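Local coordinates for flagellar biosynthesis protein FlhA (Bacillus subtilis, PDB 3MIX) that takes part in the export of flagellar proteins through the type III secretion system, here represented by its cytosolic domain, at residues A[282-287]-A[333-338]; A[339-344]-A[360-365]; A[271-276]-A[367-372]. One frame throughout, in Å; residues are numbered along the deposited sequence.

In the fold
The three contacts lie close together in one part of the cytosolic domain, on the same side of its centre. Contact 2 pairs strands 339-341 and 362-364. Contact 1 comes just before it in the chain and sets strand 283-288 beside the segment leading into 339-341. The centres of contacts 1 and 2 are about 13 Å apart, and Val286 O probably bonds to Leu340 N at 2.9 Å. Contact 3 joins helix 269-276 to the loop after strand 362-364, and its loop encloses the other two. Its centre is about 12 Å from that of contact 2. Phe276 touches Ile338 of contact 1 and Pro361 of contact 2.

Contact 1 of 3, residues A[282-287]-A[333-338]; sequences VLKVVT and RQETAI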
loop_
_atom_site.group_PDB
_atom_site.type_symbol
_atom_site.label_atom_id
_atom_site.label_comp_id
_atom_site.label_asym_id
_atom_site.label_seq_id
_atom_site.Cartn_x
_atom_site.Cartn_y
_atom_site.Cartn_z
ATOM N N VAL A 282 21.315 -16.085 -5.191
ATOM C CA VAL A 282 20.391 -16.226 -6.312
ATOM C C VAL A 282 18.948 -16.064 -5.840
ATOM O O VAL A 282 18.526 -16.675 -4.847
ATOM C CB VAL A 282 20.591 -17.570 -7.085
ATOM C CG1 VAL A 282 20.651 -18.775 -6.134
ATOM C CG2 VAL A 282 19.516 -17.759 -8.166
ATOM N N LEU A 283 18.214 -15.218 -6.557
ATOM C CA LEU A 283 16.823 -14.928 -6.260
ATOM C C LEU A 283 15.890 -15.926 -6.945
ATOM O O LEU A 283 15.969 -16.132 -8.160
ATOM C CB LEU A 283 16.505 -13.498 -6.699
ATOM C CG LEU A 283 15.110 -12.925 -6.456
ATOM C CD1 LEU A 283 14.786 -12.856 -4.970
ATOM C CD2 LEU A 283 15.027 -11.556 -7.103
ATOM N N LYS A 284 15.004 -16.532 -6.156
ATOM C CA LYS A 284 14.044 -17.520 -6.660
ATOM C C LYS A 284 12.846 -16.823 -7.316
ATOM O O LYS A 284 12.046 -16.181 -6.633
ATOM C CB LYS A 284 13.559 -18.443 -5.530
ATOM C CG LYS A 284 14.562 -18.715 -4.399
ATOM C CD LYS A 284 15.561 -19.815 -4.735
ATOM C CE LYS A 284 16.304 -20.254 -3.482
ATOM N NZ LYS A 284 17.330 -21.300 -3.753
ATOM N N VAL A 285 12.721 -16.967 -8.635
ATOM C CA VAL A 285 11.745 -16.203 -9.422
ATOM C C VAL A 285 10.975 -17.050 -10.445
ATOM O O VAL A 285 11.577 -17.709 -11.292
ATOM C CB VAL A 285 12.443 -15.027 -10.160
ATOM C CG1 VAL A 285 11.617 -14.552 -11.334
ATOM C CG2 VAL A 285 12.713 -13.868 -9.206
ATOM N N VAL A 286 9.645 -17.021 -10.364
ATOM C CA VAL A 286 8.787 -17.604 -11.402
ATOM C C VAL A 286 8.781 -16.672 -12.614
ATOM O O VAL A 286 8.647 -15.456 -12.463
ATOM C CB VAL A 286 7.324 -17.816 -10.903
ATOM C CG1 VAL A 286 6.430 -18.346 -12.013
ATOM C CG2 VAL A 286 7.284 -18.767 -9.723
ATOM N N THR A 287 8.942 -17.231 -13.807
ATOM C CA THR A 287 8.832 -16.441 -15.032
ATOM C C THR A 287 7.514 -16.716 -15.748
ATOM O O THR A 287 6.694 -17.509 -15.276
ATOM C CB THR A 287 10.022 -16.661 -16.000
ATOM O OG1 THR A 287 10.293 -18.064 -16.133
ATOM C CG2 THR A 287 11.266 -15.926 -15.501
ATOM N N ARG A 333 8.313 -23.937 0.156
ATOM C CA ARG A 333 9.733 -24.026 0.496
ATOM C C ARG A 333 10.239 -22.779 1.226
ATOM O O ARG A 333 11.407 -22.396 1.087
ATOM C CB ARG A 333 10.561 -24.287 -0.767
ATOM C CG ARG A 333 9.991 -25.379 -1.671
ATOM C CD ARG A 333 10.848 -25.628 -2.899
ATOM N NE ARG A 333 11.335 -24.392 -3.504
ATOM C CZ ARG A 333 11.884 -24.307 -4.711
ATOM N NH1 ARG A 333 12.011 -25.390 -5.471
ATOM N NH2 ARG A 333 12.298 -23.129 -5.162
ATOM N N GLN A 334 9.346 -22.155 2.000
ATOM C CA GLN A 334 9.658 -20.985 2.842
ATOM C C GLN A 334 10.197 -19.772 2.066
ATOM O O GLN A 334 10.896 -18.922 2.632
ATOM C CB GLN A 334 10.618 -21.371 3.986
ATOM C CG GLN A 334 9.981 -22.168 5.133
ATOM C CD GLN A 334 9.267 -21.286 6.156
ATOM O OE1 GLN A 334 9.178 -20.062 5.999
ATOM N NE2 GLN A 334 8.757 -21.910 7.214
ATOM N N GLU A 335 9.849 -19.688 0.782
ATOM C CA GLU A 335 10.331 -18.613 -0.090
ATOM C C GLU A 335 9.230 -17.619 -0.458
ATOM O O GLU A 335 8.059 -17.999 -0.589
ATOM C CB GLU A 335 10.949 -19.195 -1.367
ATOM C CG GLU A 335 12.176 -20.081 -1.144
ATOM C CD GLU A 335 13.438 -19.296 -0.813
ATOM O OE1 GLU A 335 13.418 -18.051 -0.908
ATOM O OE2 GLU A 335 14.456 -19.931 -0.461
ATOM N N THR A 336 9.620 -16.351 -0.621
ATOM C CA THR A 336 8.729 -15.276 -1.076
ATOM C C THR A 336 8.502 -15.423 -2.579
ATOM O O THR A 336 9.462 -15.403 -3.362
ATOM C CB THR A 336 9.345 -13.872 -0.817
ATOM O OG1 THR A 336 10.074 -13.870 0.419
ATOM C CG2 THR A 336 8.260 -12.781 -0.782
ATOM N N ALA A 337 7.243 -15.574 -2.982
ATOM C CA ALA A 337 6.912 -15.762 -4.395
ATOM C C ALA A 337 6.932 -14.444 -5.181
ATOM O O ALA A 337 6.184 -13.513 -4.870
ATOM C CB ALA A 337 5.571 -16.478 -4.545
ATOM N N ILE A 338 7.809 -14.378 -6.184
ATOM C CA ILE A 338 7.942 -13.219 -7.070
ATOM C C ILE A 338 7.706 -13.661 -8.513
ATOM O O ILE A 338 7.956 -14.811 -8.840
ATOM C CB ILE A 338 9.340 -12.543 -6.921
ATOM C CG1 ILE A 338 9.432 -11.773 -5.601
ATOM C CG2 ILE A 338 9.648 -11.592 -8.080
ATOM C CD1 ILE A 338 10.425 -12.342 -4.620
#
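Val286 and Ile338 share the one hydrogen bond between residues 282-287 and 333-338. Val286 N donates a hydrogen bond to Ile338 O at 3.2 Å. It is moderately bent, with an N-H...O angle of 145°. The donor lies 25° out of the plane of the carbonyl. Val286 CB lies near the same oxygen. Beyond the two segments, the backbone of Val286 also bonds to that of Leu340, so both polar backbone atoms of Val286 have partners. Leu283 and Val285 are hydrogen-bonded on the backbone to Glu373 and Gln375.

Lys284 and Glu335 are opposite charges without a salt bridge. Lys284 NZ and Glu335 OE2 are 4.6 Å apart. The lysine chain crosses the glutamate at a slant and puts its carbons against the carboxylate. Lys284 CE is 3.6 Å from Glu335 OE2. Lys284 CG meets the other oxygen, Glu335 OE1, at 3.7 Å. A bend at chi2 (-82°) lets CG and CE both meet the carboxylate while NZ stays farther off. Attraction between the charges is likely but loose.

The rest of the contact is apolar and buried. Val285 CG2 meets Ile338 CG2 at 4.0 Å. Leu283 CD1 approaches Ile338 CD1 more distantly, at 4.4 Å.

Val286 thus bonds through its N to Ile338 O and through its O to Leu340 N, on the two sides of Leu339. This is the bond pattern of a parallel beta bridge, and it sets strand 283-288 parallel to the entry into strand 339-341.

Contact 2 of 3, residues A[339-344]-A[360-365]; sequences LLCSPP and LPVLSY
The ring of Tyr365 lies against the backbone of Cys341. Cys341 O sits 3.4 Å above one ring face, displaced toward the rim, and Tyr365 CE2 is 3.4 Å from Cys341 C. Leu340 CD1 reaches the edge of the ring near its plane, 3.7 Å from Tyr365 CD1. The Pro343 and Tyr365 side chains cross at about a right angle, with Pro343 CD coming near Tyr365 CD2. With CG anti to its carbonyl carbon (chi1 -50°), Tyr365 folds its ring back over the end of strand 339-341.

The backbones pair as parallel strands. Leu339 N bonds to Pro361 O, and Leu339 O receives Leu363 N at 2.7 Å. Both of these bonds run nearly along the C=O axis. Cys341 N bonds to Leu363 O at 3.1 Å, from 18° off the carbonyl plane. A weak bond from Tyr365 N to Cys341 O follows. That oxygen also takes a CA-H...O contact from Ser364 CA at 3.2 Å. The strand segments are twisted by 35°.

On one face of the sheet Leu340 CD2 packs on Leu363 CB at 3.8 Å. On the other are Leu339, Val362, Cys341 and Ser364. Here Cys341 SG touches Val362 CG1 at 4.0 Å, and Leu339 CB meets Leu360 CD2 more loosely.

The two strands and helix 343-353 form a beta-alpha-beta unit. Leu339 and Cys341 face that helix, touching Val349 and Arg346. Leu363 instead packs on Ile272 and Phe276 of helix 269-276, while Ser342 OG is bonded to Glu293 of helix 290-299. Strand 283-288 lies alongside, with Val285 against Leu340 and Val286 against Leu339.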
loop_
_atom_site.group_PDB
_atom_site.type_symbol
_atom_site.label_atom_id
_atom_site.label_comp_id
_atom_site.label_asym_id
_atom_site.label_seq_id
_atom_site.Cartn_x
_atom_site.Cartn_y
_atom_site.Cartn_z
ATOM N N LEU A 339 7.226 -12.752 -9.364
ATOM C CA LEU A 339 6.989 -13.039 -10.783
ATOM C C LEU A 339 7.706 -12.047 -11.710
ATOM O O LEU A 339 7.492 -10.848 -11.613
ATOM C CB LEU A 339 5.484 -13.058 -11.079
ATOM C CG LEU A 339 5.009 -13.425 -12.490
ATOM C CD1 LEU A 339 5.352 -14.883 -12.840
ATOM C CD2 LEU A 339 3.521 -13.191 -12.631
ATOM N N LEU A 340 8.558 -12.554 -12.603
ATOM C CA LEU A 340 9.229 -11.715 -13.604
ATOM C C LEU A 340 8.563 -11.819 -14.963
ATOM O O LEU A 340 8.085 -12.888 -15.346
ATOM C CB LEU A 340 10.702 -12.098 -13.766
ATOM C CG LEU A 340 11.809 -11.385 -12.985
ATOM C CD1 LEU A 340 13.160 -11.937 -13.427
ATOM C CD2 LEU A 340 11.783 -9.864 -13.153
ATOM N N CYS A 341 8.543 -10.706 -15.689
ATOM C CA CYS A 341 8.022 -10.663 -17.047
ATOM C C CYS A 341 8.639 -9.480 -17.760
ATOM O O CYS A 341 9.388 -8.710 -17.150
ATOM C CB CYS A 341 6.493 -10.588 -17.061
ATOM S SG CYS A 341 5.792 -9.140 -16.239
ATOM N N SER A 342 8.347 -9.340 -19.050
ATOM C CA SER A 342 8.942 -8.273 -19.842
ATOM C C SER A 342 8.243 -6.964 -19.536
ATOM O O SER A 342 7.061 -6.975 -19.188
ATOM C CB SER A 342 8.891 -8.591 -21.343
ATOM O OG SER A 342 7.561 -8.585 -21.828
ATOM N N PRO A 343 8.976 -5.833 -19.649
ATOM C CA PRO A 343 8.462 -4.489 -19.339
ATOM C C PRO A 343 7.107 -4.103 -19.964
ATOM O O PRO A 343 6.248 -3.603 -19.234
ATOM C CB PRO A 343 9.576 -3.552 -19.823
ATOM C CG PRO A 343 10.809 -4.377 -19.821
ATOM C CD PRO A 343 10.424 -5.817 -19.949
ATOM N N PRO A 344 6.899 -4.312 -21.290
ATOM C CA PRO A 344 5.621 -3.832 -21.863
ATOM C C PRO A 344 4.377 -4.595 -21.394
ATOM O O PRO A 344 3.242 -4.162 -21.656
ATOM C CB PRO A 344 5.820 -4.027 -23.377
ATOM C CG PRO A 344 6.839 -5.102 -23.491
ATOM C CD PRO A 344 7.776 -4.878 -22.339
ATOM N N LEU A 360 1.222 -10.512 -4.741
ATOM C CA LEU A 360 2.271 -11.179 -5.502
ATOM C C LEU A 360 3.078 -10.118 -6.264
ATOM O O LEU A 360 2.562 -9.492 -7.201
ATOM C CB LEU A 360 1.683 -12.192 -6.484
ATOM C CG LEU A 360 2.714 -12.985 -7.298
ATOM C CD1 LEU A 360 3.383 -14.051 -6.445
ATOM C CD2 LEU A 360 2.089 -13.620 -8.533
ATOM N N PRO A 361 4.346 -9.909 -5.870
ATOM C CA PRO A 361 5.144 -8.909 -6.573
ATOM C C PRO A 361 5.375 -9.319 -8.021
ATOM O O PRO A 361 5.862 -10.429 -8.297
ATOM C CB PRO A 361 6.461 -8.885 -5.793
ATOM C CG PRO A 361 6.143 -9.510 -4.474
ATOM C CD PRO A 361 5.102 -10.531 -4.771
ATOM N N VAL A 362 4.979 -8.436 -8.930
ATOM C CA VAL A 362 5.183 -8.637 -10.352
ATOM C C VAL A 362 6.239 -7.646 -10.808
ATOM O O VAL A 362 6.012 -6.435 -10.826
ATOM C CB VAL A 362 3.868 -8.475 -11.144
ATOM C CG1 VAL A 362 4.087 -8.718 -12.635
ATOM C CG2 VAL A 362 2.831 -9.426 -10.605
ATOM N N LEU A 363 7.408 -8.169 -11.150
ATOM C CA LEU A 363 8.532 -7.325 -11.530
ATOM C C LEU A 363 8.797 -7.402 -13.018
ATOM O O LEU A 363 8.380 -8.350 -13.671
ATOM C CB LEU A 363 9.789 -7.720 -10.752
ATOM C CG LEU A 363 9.735 -7.663 -9.224
ATOM C CD1 LEU A 363 11.124 -7.966 -8.663
ATOM C CD2 LEU A 363 9.187 -6.307 -8.699
ATOM N N SER A 364 9.471 -6.394 -13.553
ATOM C CA SER A 364 10.017 -6.486 -14.894
ATOM C C SER A 364 11.555 -6.646 -14.836
ATOM O O SER A 364 12.190 -6.262 -13.848
ATOM C CB SER A 364 9.582 -5.298 -15.751
ATOM O OG SER A 364 10.516 -4.244 -15.709
ATOM N N TYR A 365 12.134 -7.219 -15.891
ATOM C CA TYR A 365 13.576 -7.488 -15.941
ATOM C C TYR A 365 14.392 -6.227 -15.732
ATOM O O TYR A 365 15.458 -6.271 -15.128
ATOM C CB TYR A 365 13.976 -8.134 -17.278
ATOM C CG TYR A 365 13.135 -9.326 -17.674
ATOM C CD1 TYR A 365 13.087 -10.467 -16.875
ATOM C CD2 TYR A 365 12.395 -9.314 -18.850
ATOM C CE1 TYR A 365 12.309 -11.575 -17.232
ATOM C CE2 TYR A 365 11.618 -10.416 -19.221
ATOM C CZ TYR A 365 11.576 -11.540 -18.404
ATOM O OH TYR A 365 10.804 -12.628 -18.767
#

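Contact 3 of 3, residues A[271-276]-A[367-372]; sequences QITAQF and ELEANV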
loop_
_atom_site.group_PDB
_atom_site.type_symbol
_atom_site.label_atom_id
_atom_site.label_comp_id
_atom_site.label_asym_id
_atom_site.label_seq_id
_atom_site.Cartn_x
_atom_site.Cartn_y
_atom_site.Cartn_z
ATOM N N GLN A 271 16.595 0.308 -5.766
ATOM C CA GLN A 271 15.717 0.179 -4.617
ATOM C C GLN A 271 14.872 -1.103 -4.679
ATOM O O GLN A 271 14.753 -1.825 -3.693
ATOM C CB GLN A 271 14.821 1.402 -4.513
ATOM C CG GLN A 271 13.730 1.355 -3.459
ATOM C CD GLN A 271 12.819 2.562 -3.576
ATOM O OE1 GLN A 271 13.286 3.701 -3.678
ATOM N NE2 GLN A 271 11.518 2.325 -3.566
ATOM N N ILE A 272 14.292 -1.381 -5.832
ATOM C CA ILE A 272 13.439 -2.542 -5.947
ATOM C C ILE A 272 14.251 -3.857 -5.833
ATOM O O ILE A 272 13.802 -4.805 -5.179
ATOM C CB ILE A 272 12.538 -2.462 -7.206
ATOM C CG1 ILE A 272 11.460 -1.371 -7.013
ATOM C CG2 ILE A 272 11.861 -3.804 -7.466
ATOM C CD1 ILE A 272 10.677 -1.000 -8.291
ATOM N N THR A 273 15.449 -3.901 -6.419
ATOM C CA THR A 273 16.283 -5.081 -6.252
ATOM C C THR A 273 16.668 -5.281 -4.779
ATOM O O THR A 273 16.566 -6.395 -4.270
ATOM C CB THR A 273 17.529 -5.170 -7.223
ATOM O OG1 THR A 273 18.737 -4.651 -6.611
ATOM C CG2 THR A 273 17.259 -4.511 -8.528
ATOM N N ALA A 274 17.048 -4.211 -4.079
ATOM C CA ALA A 274 17.345 -4.336 -2.638
ATOM C C ALA A 274 16.144 -4.849 -1.847
ATOM O O ALA A 274 16.305 -5.541 -0.846
ATOM C CB ALA A 274 17.840 -3.011 -2.050
ATOM N N GLN A 275 14.936 -4.505 -2.290
ATOM C CA GLN A 275 13.733 -4.900 -1.564
ATOM C C GLN A 275 13.463 -6.413 -1.638
ATOM O O GLN A 275 12.894 -7.000 -0.714
ATOM C CB GLN A 275 12.537 -4.089 -2.067
ATOM C CG GLN A 275 11.201 -4.524 -1.553
ATOM C CD GLN A 275 10.052 -3.632 -2.035
ATOM O OE1 GLN A 275 10.145 -2.938 -3.070
ATOM N NE2 GLN A 275 8.953 -3.653 -1.284
ATOM N N PHE A 276 13.882 -7.032 -2.735
ATOM C CA PHE A 276 13.552 -8.421 -2.994
ATOM C C PHE A 276 14.747 -9.385 -3.015
ATOM O O PHE A 276 14.609 -10.538 -2.640
ATOM C CB PHE A 276 12.771 -8.531 -4.298
ATOM C CG PHE A 276 11.396 -7.946 -4.226
ATOM C CD1 PHE A 276 10.392 -8.579 -3.494
ATOM C CD2 PHE A 276 11.101 -6.751 -4.883
ATOM C CE1 PHE A 276 9.106 -8.026 -3.420
ATOM C CE2 PHE A 276 9.817 -6.198 -4.821
ATOM C CZ PHE A 276 8.823 -6.841 -4.093
ATOM N N GLU A 367 13.825 -3.827 -13.788
ATOM C CA GLU A 367 13.689 -3.324 -12.421
ATOM C C GLU A 367 14.651 -4.076 -11.520
ATOM O O GLU A 367 14.896 -3.680 -10.384
ATOM C CB GLU A 367 12.236 -3.431 -11.923
ATOM C CG GLU A 367 11.222 -2.706 -12.831
ATOM C CD GLU A 367 9.780 -2.952 -12.454
ATOM O OE1 GLU A 367 9.494 -3.929 -11.727
ATOM O OE2 GLU A 367 8.915 -2.161 -12.893
ATOM N N LEU A 368 15.196 -5.168 -12.044
ATOM C CA LEU A 368 16.322 -5.850 -11.423
ATOM C C LEU A 368 17.626 -5.352 -12.019
ATOM O O LEU A 368 17.774 -5.294 -13.233
ATOM C CB LEU A 368 16.213 -7.361 -11.582
ATOM C CG LEU A 368 15.020 -8.035 -10.898
ATOM C CD1 LEU A 368 15.023 -9.517 -11.205
ATOM C CD2 LEU A 368 14.996 -7.789 -9.382
ATOM N N GLU A 369 18.556 -4.968 -11.153
ATOM C CA GLU A 369 19.885 -4.531 -11.564
ATOM C C GLU A 369 20.601 -5.620 -12.352
ATOM O O GLU A 369 20.401 -6.809 -12.103
ATOM C CB GLU A 369 20.716 -4.149 -10.343
ATOM C CG GLU A 369 20.487 -2.736 -9.861
ATOM C CD GLU A 369 21.210 -2.450 -8.560
ATOM O OE1 GLU A 369 21.003 -3.202 -7.580
ATOM O OE2 GLU A 369 21.981 -1.468 -8.517
ATOM N N ALA A 370 21.434 -5.203 -13.301
ATOM C CA ALA A 370 22.154 -6.134 -14.186
ATOM C C ALA A 370 22.935 -7.227 -13.442
ATOM O O ALA A 370 23.046 -8.357 -13.934
ATOM C CB ALA A 370 23.083 -5.364 -15.118
ATOM N N ASN A 371 23.451 -6.888 -12.259
ATOM C CA ASN A 371 24.301 -7.785 -11.475
ATOM C C ASN A 371 23.556 -8.878 -10.697
ATOM O O ASN A 371 24.180 -9.646 -9.960
ATOM C CB ASN A 371 25.191 -6.973 -10.516
ATOM C CG ASN A 371 24.443 -6.486 -9.278
ATOM O OD1 ASN A 371 23.351 -5.926 -9.374
ATOM N ND2 ASN A 371 25.036 -6.702 -8.104
ATOM N N VAL A 372 22.240 -8.954 -10.870
ATOM C CA VAL A 372 21.401 -9.856 -10.070
ATOM C C VAL A 372 21.267 -11.250 -10.695
ATOM O O VAL A 372 20.924 -11.380 -11.873
ATOM C CB VAL A 372 20.003 -9.226 -9.795
ATOM C CG1 VAL A 372 19.102 -10.186 -9.042
ATOM C CG2 VAL A 372 20.161 -7.947 -9.007
#
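Thr273 and Glu369 make the polar link between residues 271-276 and 367-372. Thr273 OG1 donates to Glu369 OE1 at 2.9 Å. The oxygen is met on its anti side, 24° out of the carboxylate plane. The two side chains cross at about a right angle. The glutamate chain is extended beyond CG (chi2 174°), which carries its carboxylate out to the hydroxyl.

Other contacts are made to the loop backbone. Thr273 turns its methyl, CG2, toward the backbone of Glu367, Leu368 and Glu369. Its approaches there are very short and chi1 is away from the usual rotamers, which makes the exact place of the methyl doubtful. Ile272 also points toward the loop and brings its CB near Glu367 O.

The loop passes helix 269-276 at Ile272 and Thr273 on its way from strand 362-364. A type I beta turn, Glu369 to Val372, then carries it on to strand 374-375. Val372 N is bonded to Glu369 O at 3.1 Å within that turn.

Van der Waals contacts between side chains are looser. Thr273 CG2 reaches Leu368 CD2 at 4.1 Å, and Thr273 CB meets Val372 CG2 at 4.2 Å. Leu363 of the neighbouring strand touches both Ile272 and Leu368.

The charge of Glu367 is used elsewhere, as its OE1 forms a salt bridge with Arg265 and accepts a bond from Ser364 N.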